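Local coordinates for protein putative amidohydrolase (Unidentified, PDB 3FEQ) that probably acts as a zinc-dependent prolidase of the amidohydrolase superfamily, hydrolysing dipeptides that end in proline, at residues Arg236-Ala241 with Arg247-Gly252; Gly140-Phe145 with Met229-Thr234; Lys261-His266 with Glu309-Ala314; Gly267-Pro272 with Ala356-Asn361; Arg166-Val171 with Thr207-Asp212. All blocks are in the same frame, centred on the assembly; numbering follows the deposited sequence.

Interaction 1: Arg236-Ala241 with Arg247-Gly252. With ZN (zinc ion), chain V.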
# COMPACT_ATOMS: atom_id res chain seq x y z
N ARG C 236 -41.63 6.13 -0.90
CA ARG C 236 -40.66 6.64 0.06
C ARG C 236 -39.31 6.87 -0.58
O ARG C 236 -38.74 7.97 -0.51
CB ARG C 236 -40.51 5.65 1.22
CG ARG C 236 -39.57 6.10 2.33
CD ARG C 236 -39.50 5.07 3.46
NE ARG C 236 -38.15 4.95 4.00
CZ ARG C 236 -37.66 3.85 4.58
NH1 ARG C 236 -36.42 3.83 5.06
NH2 ARG C 236 -38.42 2.77 4.69
N ALA C 237 -38.79 5.81 -1.21
CA ALA C 237 -37.52 5.85 -1.93
C ALA C 237 -37.57 6.81 -3.11
O ALA C 237 -36.57 7.46 -3.42
CB ALA C 237 -37.15 4.46 -2.40
N ILE C 238 -38.72 6.90 -3.77
CA ILE C 238 -38.88 7.80 -4.89
C ILE C 238 -38.86 9.25 -4.45
O ILE C 238 -38.14 10.08 -5.02
CB ILE C 238 -40.17 7.54 -5.66
CG1 ILE C 238 -40.03 6.25 -6.47
CG2 ILE C 238 -40.48 8.72 -6.57
CD1 ILE C 238 -41.33 5.66 -6.97
N ALA C 239 -39.66 9.56 -3.43
CA ALA C 239 -39.85 10.94 -3.03
C ALA C 239 -38.50 11.57 -2.72
O ALA C 239 -38.14 12.58 -3.34
CB ALA C 239 -40.79 11.04 -1.84
N ARG C 240 -37.73 10.93 -1.85
CA ARG C 240 -36.47 11.51 -1.40
C ARG C 240 -35.47 11.70 -2.55
O ARG C 240 -34.80 12.74 -2.61
CB ARG C 240 -35.86 10.69 -0.25
CG ARG C 240 -35.66 9.23 -0.55
CD ARG C 240 -35.18 8.51 0.67
NE ARG C 240 -33.95 7.80 0.38
CZ ARG C 240 -32.77 8.10 0.91
NH1 ARG C 240 -31.70 7.38 0.58
NH2 ARG C 240 -32.66 9.09 1.79
N ALA C 241 -35.43 10.75 -3.47
CA ALA C 241 -34.61 10.86 -4.68
C ALA C 241 -34.96 12.12 -5.46
O ALA C 241 -34.08 12.87 -5.85
CB ALA C 241 -34.78 9.64 -5.56
N ARG C 247 -33.55 13.39 -11.98
CA ARG C 247 -34.42 13.82 -13.06
C ARG C 247 -35.34 12.71 -13.55
O ARG C 247 -36.51 12.96 -13.86
CB ARG C 247 -33.58 14.37 -14.21
CG ARG C 247 -34.40 15.00 -15.33
CD ARG C 247 -33.53 15.83 -16.25
NE ARG C 247 -34.19 16.10 -17.52
CZ ARG C 247 -34.06 15.33 -18.59
NH1 ARG C 247 -33.30 14.24 -18.54
NH2 ARG C 247 -34.71 15.63 -19.71
N THR C 248 -34.83 11.48 -13.65
CA THR C 248 -35.67 10.38 -14.06
C THR C 248 -35.63 9.25 -13.04
O THR C 248 -34.62 9.04 -12.38
CB THR C 248 -35.31 9.84 -15.47
OG1 THR C 248 -34.33 8.81 -15.36
CG2 THR C 248 -34.79 10.94 -16.36
N ILE C 249 -36.75 8.57 -12.90
CA ILE C 249 -36.89 7.50 -11.93
C ILE C 249 -37.14 6.24 -12.71
O ILE C 249 -37.94 6.24 -13.64
CB ILE C 249 -38.09 7.75 -11.03
CG1 ILE C 249 -37.83 8.94 -10.11
CG2 ILE C 249 -38.45 6.51 -10.24
CD1 ILE C 249 -36.80 8.68 -9.01
N GLU C 250 -36.41 5.18 -12.38
CA GLU C 250 -36.50 3.92 -13.11
C GLU C 250 -37.42 2.96 -12.38
O GLU C 250 -37.42 2.89 -11.15
CB GLU C 250 -35.11 3.29 -13.30
CG GLU C 250 -34.06 4.23 -13.88
CD GLU C 250 -34.48 4.84 -15.22
OE1 GLU C 250 -34.48 4.10 -16.24
OE2 GLU C 250 -34.76 6.06 -15.28
N HIS C 251 -38.21 2.21 -13.15
CA HIS C 251 -39.21 1.27 -12.61
C HIS C 251 -40.35 2.00 -11.92
O HIS C 251 -41.36 2.34 -12.54
CB HIS C 251 -38.57 0.27 -11.65
CG HIS C 251 -37.24 -0.22 -12.10
ND1 HIS C 251 -37.09 -1.11 -13.14
CD2 HIS C 251 -35.99 0.06 -11.66
CE1 HIS C 251 -35.81 -1.37 -13.32
NE2 HIS C 251 -35.12 -0.68 -12.43
N GLY C 252 -40.19 2.24 -10.62
CA GLY C 252 -41.14 3.07 -9.88
C GLY C 252 -42.46 2.38 -9.64
O GLY C 252 -43.49 3.03 -9.48
ZN ZN V . -32.80 -0.93 -12.00

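Interaction 2: Gly140-Phe145 with Met229-Thr234. With ZN (zinc ion), chain V.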
# COMPACT_ATOMS: atom_id res chain seq x y z
N GLY C 140 -23.65 -3.36 -0.35
CA GLY C 140 -24.82 -4.19 -0.08
C GLY C 140 -26.02 -3.73 -0.87
O GLY C 140 -27.14 -4.17 -0.62
N GLY C 141 -25.77 -2.84 -1.82
CA GLY C 141 -26.82 -2.15 -2.55
C GLY C 141 -27.27 -2.97 -3.74
O GLY C 141 -26.83 -4.10 -3.91
N HIS C 142 -28.13 -2.39 -4.56
CA HIS C 142 -28.75 -3.15 -5.64
C HIS C 142 -27.66 -3.51 -6.64
O HIS C 142 -27.79 -4.48 -7.38
CB HIS C 142 -29.93 -2.37 -6.27
CG HIS C 142 -30.66 -3.11 -7.35
ND1 HIS C 142 -31.21 -4.36 -7.16
CD2 HIS C 142 -30.95 -2.76 -8.63
CE1 HIS C 142 -31.78 -4.77 -8.29
NE2 HIS C 142 -31.64 -3.81 -9.19
N GLY C 143 -26.56 -2.77 -6.60
CA GLY C 143 -25.43 -3.05 -7.47
C GLY C 143 -24.44 -4.06 -6.90
O GLY C 143 -23.59 -4.56 -7.62
N ASP C 144 -24.56 -4.36 -5.62
CA ASP C 144 -23.57 -5.18 -4.92
C ASP C 144 -24.01 -6.63 -4.97
O ASP C 144 -24.99 -7.00 -4.32
CB ASP C 144 -23.44 -4.70 -3.48
CG ASP C 144 -22.18 -5.20 -2.79
OD1 ASP C 144 -21.49 -6.10 -3.34
OD2 ASP C 144 -21.89 -4.69 -1.68
N PHE C 145 -23.28 -7.45 -5.73
CA PHE C 145 -23.70 -8.84 -6.00
C PHE C 145 -22.95 -9.84 -5.15
O PHE C 145 -22.94 -11.03 -5.45
CB PHE C 145 -23.54 -9.20 -7.49
CG PHE C 145 -24.42 -8.39 -8.40
CD1 PHE C 145 -25.80 -8.49 -8.33
CD2 PHE C 145 -23.86 -7.47 -9.28
CE1 PHE C 145 -26.61 -7.72 -9.13
CE2 PHE C 145 -24.67 -6.69 -10.11
CZ PHE C 145 -26.05 -6.81 -10.03
N MET C 229 -30.23 9.49 -13.39
CA MET C 229 -31.35 8.56 -13.38
C MET C 229 -31.21 7.66 -12.16
O MET C 229 -30.10 7.39 -11.73
CB MET C 229 -31.40 7.73 -14.67
CG MET C 229 -30.10 7.03 -15.07
SD MET C 229 -30.20 6.35 -16.74
CE MET C 229 -31.24 4.96 -16.37
N ALA C 230 -32.32 7.20 -11.61
CA ALA C 230 -32.30 6.60 -10.28
C ALA C 230 -33.29 5.46 -10.13
O ALA C 230 -34.47 5.59 -10.42
CB ALA C 230 -32.53 7.65 -9.22
N HIS C 231 -32.79 4.33 -9.66
CA HIS C 231 -33.60 3.13 -9.55
C HIS C 231 -34.29 3.17 -8.20
O HIS C 231 -33.65 3.33 -7.16
CB HIS C 231 -32.69 1.90 -9.70
CG HIS C 231 -33.26 0.64 -9.14
ND1 HIS C 231 -33.67 -0.40 -9.94
CD2 HIS C 231 -33.43 0.22 -7.86
CE1 HIS C 231 -34.10 -1.40 -9.18
NE2 HIS C 231 -33.96 -1.04 -7.92
N ALA C 232 -35.62 3.08 -8.21
CA ALA C 232 -36.41 3.20 -6.98
C ALA C 232 -37.77 2.57 -7.17
O ALA C 232 -38.37 2.72 -8.22
CB ALA C 232 -36.57 4.68 -6.57
N TYR C 233 -38.23 1.84 -6.16
CA TYR C 233 -39.53 1.20 -6.23
C TYR C 233 -40.61 1.94 -5.47
O TYR C 233 -41.58 2.38 -6.06
CB TYR C 233 -39.46 -0.25 -5.79
CG TYR C 233 -38.92 -1.17 -6.86
CD1 TYR C 233 -39.58 -1.35 -8.06
CD2 TYR C 233 -37.73 -1.85 -6.67
CE1 TYR C 233 -39.07 -2.18 -9.05
CE2 TYR C 233 -37.22 -2.68 -7.64
CZ TYR C 233 -37.89 -2.85 -8.83
OH TYR C 233 -37.35 -3.68 -9.78
N THR C 234 -40.42 2.11 -4.16
CA THR C 234 -41.48 2.61 -3.27
C THR C 234 -41.61 4.14 -3.29
O THR C 234 -40.66 4.84 -3.65
CB THR C 234 -41.25 2.17 -1.82
OG1 THR C 234 -40.08 2.83 -1.31
CG2 THR C 234 -41.04 0.66 -1.75
ZN ZN V . -32.80 -0.93 -12.00

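Interaction 3: Lys261-His266 with Glu309-Ala314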
# COMPACT_ATOMS: atom_id res chain seq x y z
N LYS C 261 -47.32 13.11 -7.42
CA LYS C 261 -47.61 14.53 -7.43
C LYS C 261 -46.32 15.33 -7.26
O LYS C 261 -46.09 16.29 -7.99
CB LYS C 261 -48.59 14.87 -6.30
CG LYS C 261 -49.78 15.79 -6.65
CD LYS C 261 -50.42 16.38 -5.36
CE LYS C 261 -51.94 16.55 -5.39
NZ LYS C 261 -52.36 17.97 -5.54
N LEU C 262 -45.46 14.88 -6.35
CA LEU C 262 -44.15 15.50 -6.14
C LEU C 262 -43.26 15.41 -7.37
O LEU C 262 -42.52 16.35 -7.68
CB LEU C 262 -43.44 14.86 -4.96
CG LEU C 262 -42.13 15.49 -4.50
CD1 LEU C 262 -42.39 16.86 -3.88
CD2 LEU C 262 -41.48 14.57 -3.48
N MET C 263 -43.33 14.28 -8.06
CA MET C 263 -42.61 14.08 -9.30
C MET C 263 -43.05 15.05 -10.39
O MET C 263 -42.22 15.66 -11.06
CB MET C 263 -42.76 12.64 -9.78
CG MET C 263 -41.47 11.87 -9.79
SD MET C 263 -41.66 10.15 -10.26
CE MET C 263 -42.99 9.71 -9.16
N HIS C 264 -44.37 15.19 -10.57
CA HIS C 264 -44.91 16.12 -11.56
C HIS C 264 -44.48 17.55 -11.27
O HIS C 264 -44.13 18.30 -12.17
CB HIS C 264 -46.43 16.04 -11.60
CG HIS C 264 -47.08 17.18 -12.31
ND1 HIS C 264 -46.94 17.39 -13.67
CD2 HIS C 264 -47.86 18.19 -11.85
CE1 HIS C 264 -47.63 18.46 -14.01
NE2 HIS C 264 -48.19 18.97 -12.93
N GLU C 265 -44.46 17.90 -9.99
CA GLU C 265 -44.10 19.24 -9.56
C GLU C 265 -42.66 19.59 -9.91
O GLU C 265 -42.37 20.67 -10.40
CB GLU C 265 -44.29 19.34 -8.05
CG GLU C 265 -45.02 20.57 -7.58
CD GLU C 265 -45.63 20.36 -6.22
OE1 GLU C 265 -45.68 19.19 -5.78
OE2 GLU C 265 -46.09 21.35 -5.59
N HIS C 266 -41.76 18.67 -9.62
CA HIS C 266 -40.36 18.90 -9.89
C HIS C 266 -39.97 18.72 -11.36
O HIS C 266 -38.86 19.07 -11.75
CB HIS C 266 -39.52 17.97 -9.03
CG HIS C 266 -39.37 18.43 -7.61
ND1 HIS C 266 -40.29 18.14 -6.64
CD2 HIS C 266 -38.39 19.15 -7.01
CE1 HIS C 266 -39.89 18.66 -5.49
NE2 HIS C 266 -38.74 19.27 -5.69
N GLU C 309 -51.37 4.20 -14.31
CA GLU C 309 -52.52 5.07 -14.16
C GLU C 309 -52.26 6.21 -13.20
O GLU C 309 -52.61 7.35 -13.49
CB GLU C 309 -53.73 4.28 -13.69
CG GLU C 309 -54.49 3.64 -14.83
CD GLU C 309 -55.34 2.48 -14.38
OE1 GLU C 309 -56.00 2.60 -13.33
OE2 GLU C 309 -55.35 1.44 -15.08
N ILE C 310 -51.61 5.90 -12.09
CA ILE C 310 -51.22 6.91 -11.12
C ILE C 310 -50.35 7.98 -11.76
O ILE C 310 -50.61 9.18 -11.60
CB ILE C 310 -50.46 6.28 -9.95
CG1 ILE C 310 -51.22 5.05 -9.44
CG2 ILE C 310 -50.18 7.34 -8.89
CD1 ILE C 310 -50.68 4.48 -8.16
N TYR C 311 -49.34 7.54 -12.52
CA TYR C 311 -48.45 8.45 -13.23
C TYR C 311 -49.18 9.34 -14.24
O TYR C 311 -48.89 10.54 -14.34
CB TYR C 311 -47.34 7.66 -13.93
CG TYR C 311 -46.31 7.11 -12.98
CD1 TYR C 311 -45.74 7.90 -11.99
CD2 TYR C 311 -45.87 5.79 -13.09
CE1 TYR C 311 -44.79 7.39 -11.12
CE2 TYR C 311 -44.93 5.27 -12.23
CZ TYR C 311 -44.39 6.07 -11.25
OH TYR C 311 -43.46 5.56 -10.38
N ALA C 312 -50.10 8.75 -14.99
CA ALA C 312 -50.93 9.49 -15.93
C ALA C 312 -51.76 10.53 -15.19
O ALA C 312 -51.83 11.69 -15.59
CB ALA C 312 -51.84 8.55 -16.68
N ASN C 313 -52.37 10.10 -14.09
CA ASN C 313 -53.24 10.97 -13.31
C ASN C 313 -52.53 12.18 -12.74
O ASN C 313 -53.04 13.29 -12.84
CB ASN C 313 -53.89 10.19 -12.18
CG ASN C 313 -54.93 9.24 -12.67
OD1 ASN C 313 -55.43 9.38 -13.78
ND2 ASN C 313 -55.24 8.24 -11.86
N ALA C 314 -51.36 11.97 -12.15
CA ALA C 314 -50.58 13.08 -11.62
C ALA C 314 -49.86 13.86 -12.73
O ALA C 314 -49.27 14.92 -12.48
CB ALA C 314 -49.60 12.60 -10.57

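Interaction 4: Gly267-Pro272 with Ala356-Asn361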
# COMPACT_ATOMS: atom_id res chain seq x y z
N GLY C 267 -40.85 18.15 -12.16
CA GLY C 267 -40.57 17.96 -13.58
C GLY C 267 -39.74 16.72 -13.83
O GLY C 267 -39.01 16.64 -14.82
N ALA C 268 -39.89 15.74 -12.95
CA ALA C 268 -39.18 14.48 -13.03
C ALA C 268 -39.92 13.45 -13.88
O ALA C 268 -41.14 13.32 -13.79
CB ALA C 268 -38.96 13.95 -11.65
N PHE C 269 -39.18 12.67 -14.66
CA PHE C 269 -39.76 11.65 -15.52
C PHE C 269 -39.81 10.30 -14.81
O PHE C 269 -39.23 10.13 -13.74
CB PHE C 269 -38.94 11.54 -16.80
CG PHE C 269 -38.81 12.83 -17.57
CD1 PHE C 269 -39.46 13.00 -18.78
CD2 PHE C 269 -38.05 13.89 -17.07
CE1 PHE C 269 -39.37 14.20 -19.47
CE2 PHE C 269 -37.95 15.10 -17.77
CZ PHE C 269 -38.61 15.25 -18.96
N VAL C 270 -40.53 9.35 -15.40
CA VAL C 270 -40.50 7.94 -14.96
C VAL C 270 -40.25 7.03 -16.15
O VAL C 270 -40.69 7.33 -17.25
CB VAL C 270 -41.84 7.48 -14.35
CG1 VAL C 270 -41.66 6.20 -13.56
CG2 VAL C 270 -42.40 8.55 -13.47
N VAL C 271 -39.54 5.93 -15.94
CA VAL C 271 -39.37 4.94 -17.00
C VAL C 271 -39.75 3.60 -16.41
O VAL C 271 -38.94 2.97 -15.75
CB VAL C 271 -37.92 4.91 -17.56
CG1 VAL C 271 -37.84 3.98 -18.70
CG2 VAL C 271 -37.49 6.27 -18.02
N PRO C 272 -41.02 3.23 -16.53
CA PRO C 272 -41.46 1.90 -16.10
C PRO C 272 -40.83 0.85 -17.00
O PRO C 272 -40.50 1.14 -18.14
CB PRO C 272 -42.96 1.94 -16.33
CG PRO C 272 -43.32 3.42 -16.27
CD PRO C 272 -42.16 4.08 -16.94
N ALA C 356 -39.32 10.06 -24.80
CA ALA C 356 -37.99 9.51 -24.69
C ALA C 356 -36.92 10.51 -25.12
O ALA C 356 -35.95 10.73 -24.41
CB ALA C 356 -37.88 8.24 -25.51
N ALA C 357 -37.12 11.16 -26.27
CA ALA C 357 -36.11 12.08 -26.79
C ALA C 357 -35.91 13.27 -25.87
O ALA C 357 -34.81 13.81 -25.77
CB ALA C 357 -36.46 12.53 -28.17
N GLU C 358 -36.97 13.65 -25.15
CA GLU C 358 -36.88 14.65 -24.11
C GLU C 358 -36.04 14.15 -22.94
O GLU C 358 -35.26 14.91 -22.36
CB GLU C 358 -38.27 15.05 -23.63
CG GLU C 358 -38.32 16.32 -22.80
CD GLU C 358 -39.72 16.66 -22.31
OE1 GLU C 358 -40.71 16.23 -22.95
OE2 GLU C 358 -39.83 17.36 -21.28
N ILE C 359 -36.26 12.90 -22.56
CA ILE C 359 -35.50 12.27 -21.49
C ILE C 359 -34.00 12.31 -21.80
O ILE C 359 -33.21 12.80 -20.98
CB ILE C 359 -35.97 10.84 -21.26
CG1 ILE C 359 -37.30 10.84 -20.52
CG2 ILE C 359 -34.91 10.02 -20.51
CD1 ILE C 359 -37.90 9.47 -20.36
N VAL C 360 -33.62 11.87 -23.00
CA VAL C 360 -32.23 11.94 -23.41
C VAL C 360 -31.76 13.31 -23.90
O VAL C 360 -30.67 13.40 -24.48
CB VAL C 360 -31.84 10.83 -24.45
CG1 VAL C 360 -32.10 9.45 -23.87
CG2 VAL C 360 -32.58 11.02 -25.77
N ASN C 361 -32.53 14.37 -23.58
CA ASN C 361 -32.22 15.78 -23.94
C ASN C 361 -32.02 16.03 -25.43
O ASN C 361 -31.21 16.87 -25.81
CB ASN C 361 -30.98 16.31 -23.21
CG ASN C 361 -31.23 16.57 -21.74
OD1 ASN C 361 -32.05 17.41 -21.38
ND2 ASN C 361 -30.47 15.88 -20.88

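Interaction 5: Arg166-Val171 with Thr207-Asp212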
# COMPACT_ATOMS: atom_id res chain seq x y z
N ARG C 166 -20.79 -0.34 -9.99
CA ARG C 166 -19.67 -0.28 -9.06
C ARG C 166 -20.15 0.09 -7.64
O ARG C 166 -21.13 0.81 -7.46
CB ARG C 166 -18.64 0.75 -9.54
CG ARG C 166 -19.25 2.12 -9.87
CD ARG C 166 -18.22 3.07 -10.46
NE ARG C 166 -17.08 3.27 -9.58
CZ ARG C 166 -16.14 4.20 -9.76
NH1 ARG C 166 -16.19 5.02 -10.80
NH2 ARG C 166 -15.15 4.32 -8.89
N VAL C 167 -19.44 -0.40 -6.63
CA VAL C 167 -19.75 -0.02 -5.27
C VAL C 167 -18.91 1.17 -4.83
O VAL C 167 -17.68 1.13 -4.85
CB VAL C 167 -19.53 -1.19 -4.31
CG1 VAL C 167 -20.05 -0.82 -2.92
CG2 VAL C 167 -20.24 -2.45 -4.83
N VAL C 168 -19.58 2.24 -4.46
CA VAL C 168 -18.91 3.39 -3.86
C VAL C 168 -19.82 3.94 -2.80
O VAL C 168 -21.03 4.00 -2.97
CB VAL C 168 -18.66 4.54 -4.86
CG1 VAL C 168 -17.34 4.37 -5.55
CG2 VAL C 168 -19.79 4.67 -5.86
N ASP C 169 -19.21 4.34 -1.70
CA ASP C 169 -19.92 4.89 -0.58
C ASP C 169 -19.27 6.21 -0.23
O ASP C 169 -18.08 6.43 -0.50
CB ASP C 169 -19.85 3.93 0.61
CG ASP C 169 -20.30 2.52 0.26
OD1 ASP C 169 -21.48 2.18 0.56
OD2 ASP C 169 -19.48 1.76 -0.32
N GLY C 170 -20.07 7.10 0.35
CA GLY C 170 -19.53 8.31 0.93
C GLY C 170 -19.62 9.48 -0.01
O GLY C 170 -19.62 9.31 -1.23
N VAL C 171 -19.69 10.68 0.56
CA VAL C 171 -19.94 11.87 -0.22
C VAL C 171 -18.81 12.18 -1.16
O VAL C 171 -19.04 12.50 -2.32
CB VAL C 171 -20.16 13.09 0.67
CG1 VAL C 171 -20.09 14.35 -0.15
CG2 VAL C 171 -21.49 12.98 1.39
N THR C 207 -34.35 1.87 1.41
CA THR C 207 -33.78 2.94 0.62
C THR C 207 -32.28 2.79 0.61
O THR C 207 -31.72 2.10 1.45
CB THR C 207 -34.11 4.29 1.24
OG1 THR C 207 -33.47 4.40 2.53
CG2 THR C 207 -35.63 4.43 1.41
N GLN C 208 -31.62 3.45 -0.33
CA GLN C 208 -30.18 3.29 -0.48
C GLN C 208 -29.53 4.63 -0.75
O GLN C 208 -30.07 5.44 -1.50
CB GLN C 208 -29.88 2.29 -1.61
CG GLN C 208 -29.99 0.82 -1.19
CD GLN C 208 -29.78 -0.15 -2.35
OE1 GLN C 208 -29.20 0.20 -3.38
NE2 GLN C 208 -30.25 -1.39 -2.18
N TYR C 209 -28.38 4.86 -0.12
CA TYR C 209 -27.65 6.14 -0.21
C TYR C 209 -28.25 7.21 0.70
O TYR C 209 -29.46 7.42 0.74
CB TYR C 209 -27.55 6.67 -1.65
CG TYR C 209 -26.40 6.12 -2.43
CD1 TYR C 209 -26.60 5.53 -3.68
CD2 TYR C 209 -25.10 6.15 -1.93
CE1 TYR C 209 -25.52 5.00 -4.42
CE2 TYR C 209 -24.02 5.64 -2.65
CZ TYR C 209 -24.24 5.06 -3.90
OH TYR C 209 -23.18 4.55 -4.61
N SER C 210 -27.38 7.92 1.40
CA SER C 210 -27.81 9.06 2.18
C SER C 210 -28.19 10.21 1.25
O SER C 210 -27.75 10.26 0.10
CB SER C 210 -26.68 9.48 3.09
OG SER C 210 -25.63 9.99 2.31
N GLU C 211 -29.01 11.13 1.76
CA GLU C 211 -29.43 12.29 0.98
C GLU C 211 -28.24 13.15 0.61
O GLU C 211 -28.21 13.72 -0.48
CB GLU C 211 -30.45 13.14 1.74
CG GLU C 211 -31.75 12.41 2.11
CD GLU C 211 -32.92 13.36 2.43
OE1 GLU C 211 -34.05 12.87 2.65
OE2 GLU C 211 -32.72 14.59 2.48
N ASP C 212 -27.25 13.21 1.50
CA ASP C 212 -25.98 13.87 1.20
C ASP C 212 -25.28 13.27 -0.00
O ASP C 212 -24.83 13.99 -0.89
CB ASP C 212 -25.06 13.83 2.40
CG ASP C 212 -25.45 14.83 3.45
OD1 ASP C 212 -26.19 15.78 3.11
OD2 ASP C 212 -25.04 14.66 4.62

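Interaction 1: Arg236-Ala241 with Arg247-Gly252
Ile-238 on the helix and Gly-252 on the strand bring the two backbones nearest, with CA atoms 7.2 Å apart. Segment 236-241 is helical throughout, whereas 247-252 is extended and turns a corner at Glu-250; Ile-249 before it faces the helix, and His-251 past it goes to the zinc ion. The two branches of Ile-249 divide the work: CG2 meets Ile-238 CG1 at 4.1 Å, and CD1 reaches the methyl CB of Ala-241, also at 4.1 Å. Ile-238 has CG1 beside its own backbone N (chi1 -73°), which directs the longer branch at the strand and sets its CD1 3.9 Å from Gly-252 CA. All of this is apolar and buried, and Met-263 of helix 257-266 packs on both isoleucines. The other side of the strand is polar: Thr-248 OG1 donates to Glu-250 OE2 at 2.8 Å, and that same oxygen has a salt bridge to Arg-106, while OE1 bonds His-65. His-251 NE2 binds the zinc ion at 2.4 Å, and Thr-273 holds its ND1. Helix 235-243 thus covers the outside of strand 248-254 within a beta-alpha-beta crossover, the repeating unit of a TIM barrel, with the metal ligand His-251 just past the corner.

Interaction 2: Gly140-Phe145 with Met229-Thr234
His-142 and His-231 carry this contact between them, one from a loop and one from strand 228-234. Their imidazoles form an offset stack, with centroids 4.2 Å apart and planes inclined by 18°. The overlap is at the rims: His-142 CD2 lies over one face of His-231, 3.5 Å from its NE2, and His-142 NE2 comes within 3.4 Å of His-231 CE1. In both residues CG stands opposite the backbone N (chi1 -177° for His-142 and 159° for His-231), which extends each ring toward the other. A type I turn from Gly-141 to Asp-144 shapes the loop, and Asp-144 OD2 takes the Gly-140 N-H at 2.6 Å. Each ring has a further hydrogen bond: His-142 ND1 to Ser-199 OG, His-231 NE2 to the carbonyl O of Gly-195. His-231 ND1 binds the zinc ion at 2.3 Å. With the metal on one nitrogen and a carbonyl on the other, the His-231 imidazole is probably polarised, and His-142 lies against the face of a metal ligand.

Interaction 3: Lys261-His266 with Glu309-Ala314
Met-263 brings its terminal methyl to the edge of the Tyr-311 ring, where CE lies near the ring plane and 3.5 Å from CE1. The sulfur stands farther back, 5.4 Å from the ring centroid and 63° off the normal, an oblique Met-aromatic contact. A bend at the last torsion (chi3 -50°) turns the methyl to the tyrosine. Val-270 of strand 269-271 packs on both side chains, and the Tyr-311 hydroxyl is tied to the carbonyl O of Gly-252. Nearer the surface, Ala-314 has the largest share of the buried area. Its CB sits 3.9 Å from Lys-261 N, against the backbone of the other helix, while its carbonyl O lies over one face of the His-264 ring, 3.2 Å from CG. His-264 ND1 has a weak hydrogen bond to the O of Gly-315. The axes of the two helical segments come within 9.4 Å and cross at -46°, the CA atoms of Lys-261 and Ala-314 being nearest. This is side-by-side packing of two outer helices, 257-266 and 302-314, round the strands of the TIM barrel.

Interaction 4: Gly267-Pro272 with Ala356-Asn361
Phe-269 and Val-271, both pointing toward helix 354-359, pack a strand of the TIM barrel against that helix through its last turn. The apolar contacts centre on Ile-359. Its CG1 approaches Phe-269 CD1 obliquely at 3.5 Å, and its CD1 goes on to Val-271 CG2 at 4.0 Å. CG1 lies beside the isoleucine's own backbone N (chi1 -76°), carrying the longer branch to the strand, where isoleucine and phenylalanine slide past each other in opposite directions. Arg-106 of strand 102-107 touches both Ile-359 and Val-271, and Cys-64 of strand 56-66 also meets Val-271. The second kind of contact is between ring and carboxylate. Glu-358 extends fully from the helix to the rim of the Phe-269 ring, with the two planes 89° apart; its OE2 also has a long, weak ion pair with Lys-317. A third kind is the capping of helix ends. Gly-267 and Asn-361, each with positive phi, are the C' residues of Schellman motifs that end the helices before them, and Asn-361 N donates to Glu-358 O at 3.0 Å. Glu-358 OE2 meets the phenylalanine at its edge, near the ring plane, 3.4 Å from Phe-269 CZ.

Interaction 5: Arg166-Val171 with Thr207-Asp212
Tyr-209 gives the one hydrogen bond between the segments: its OH donates to the carbonyl O of Val-168 at 2.8 Å. The approach to the carbonyl is bent, with a C=O...donor angle of 150°, and the donor is tilted 20° from the carbonyl plane. Seen from the tyrosine, the acceptor lies at the ring edge near its plane, 3.4 Å from CE2. The Tyr-209 CB does not point at the other segment, but the long side chain carries the hydroxyl across, while Leu-136 and Val-174 pack on that side chain and Gln-138 bonds the Tyr-209 backbone N. In van der Waals contact, Val-168 CG2 lies 3.6 Å from Tyr-209 OH. That methyl occupies the space between the backbone N and the carbonyl carbon (chi1 -89° places CG1 beside the N). The two segments lead into neighbouring outer helices of the TIM-barrel domain, 171-184 and 211-223, and their touching parts run 22° from parallel. Gly-170 and Ser-210 are the N-caps of these helices, and Glu-213 bonds both Gly-170 N and Ser-210 OG. Where the helices begin, Val-171 CG2 packs on Asp-212 CB at 3.8 Å, with the CA atoms of the pair 6.5 Å apart. A neighbouring subunit adds polar contacts here: its Arg-179 forms a salt bridge with Asp-169 OD1, and its Glu-172 accepts from Val-171 N.

How the interactions relate
Interactions 1 and 2 meet at the zinc site, their centres 11 Å apart: His-251 of the first and His-231 of the second bind the same ion, and Glu-250 N bonds Ala-230 O at 2.8 Å between adjacent strands. Interaction 3 backs onto interaction 1, with Met-263 CE 3.7 Å from Ile-238 CG2. Interaction 4 joins the same sheet one strand farther on, Arg-247 O bonding Phe-269 N at 2.8 Å, and meets interaction 3 where Met-263 O takes Ala-268 N. Interaction 5 is nested within the loop closed by interaction 2; Gln-208 OE1 accepts from His-142 N, connecting the subunit boundary with the histidine stacked on a zinc ligand.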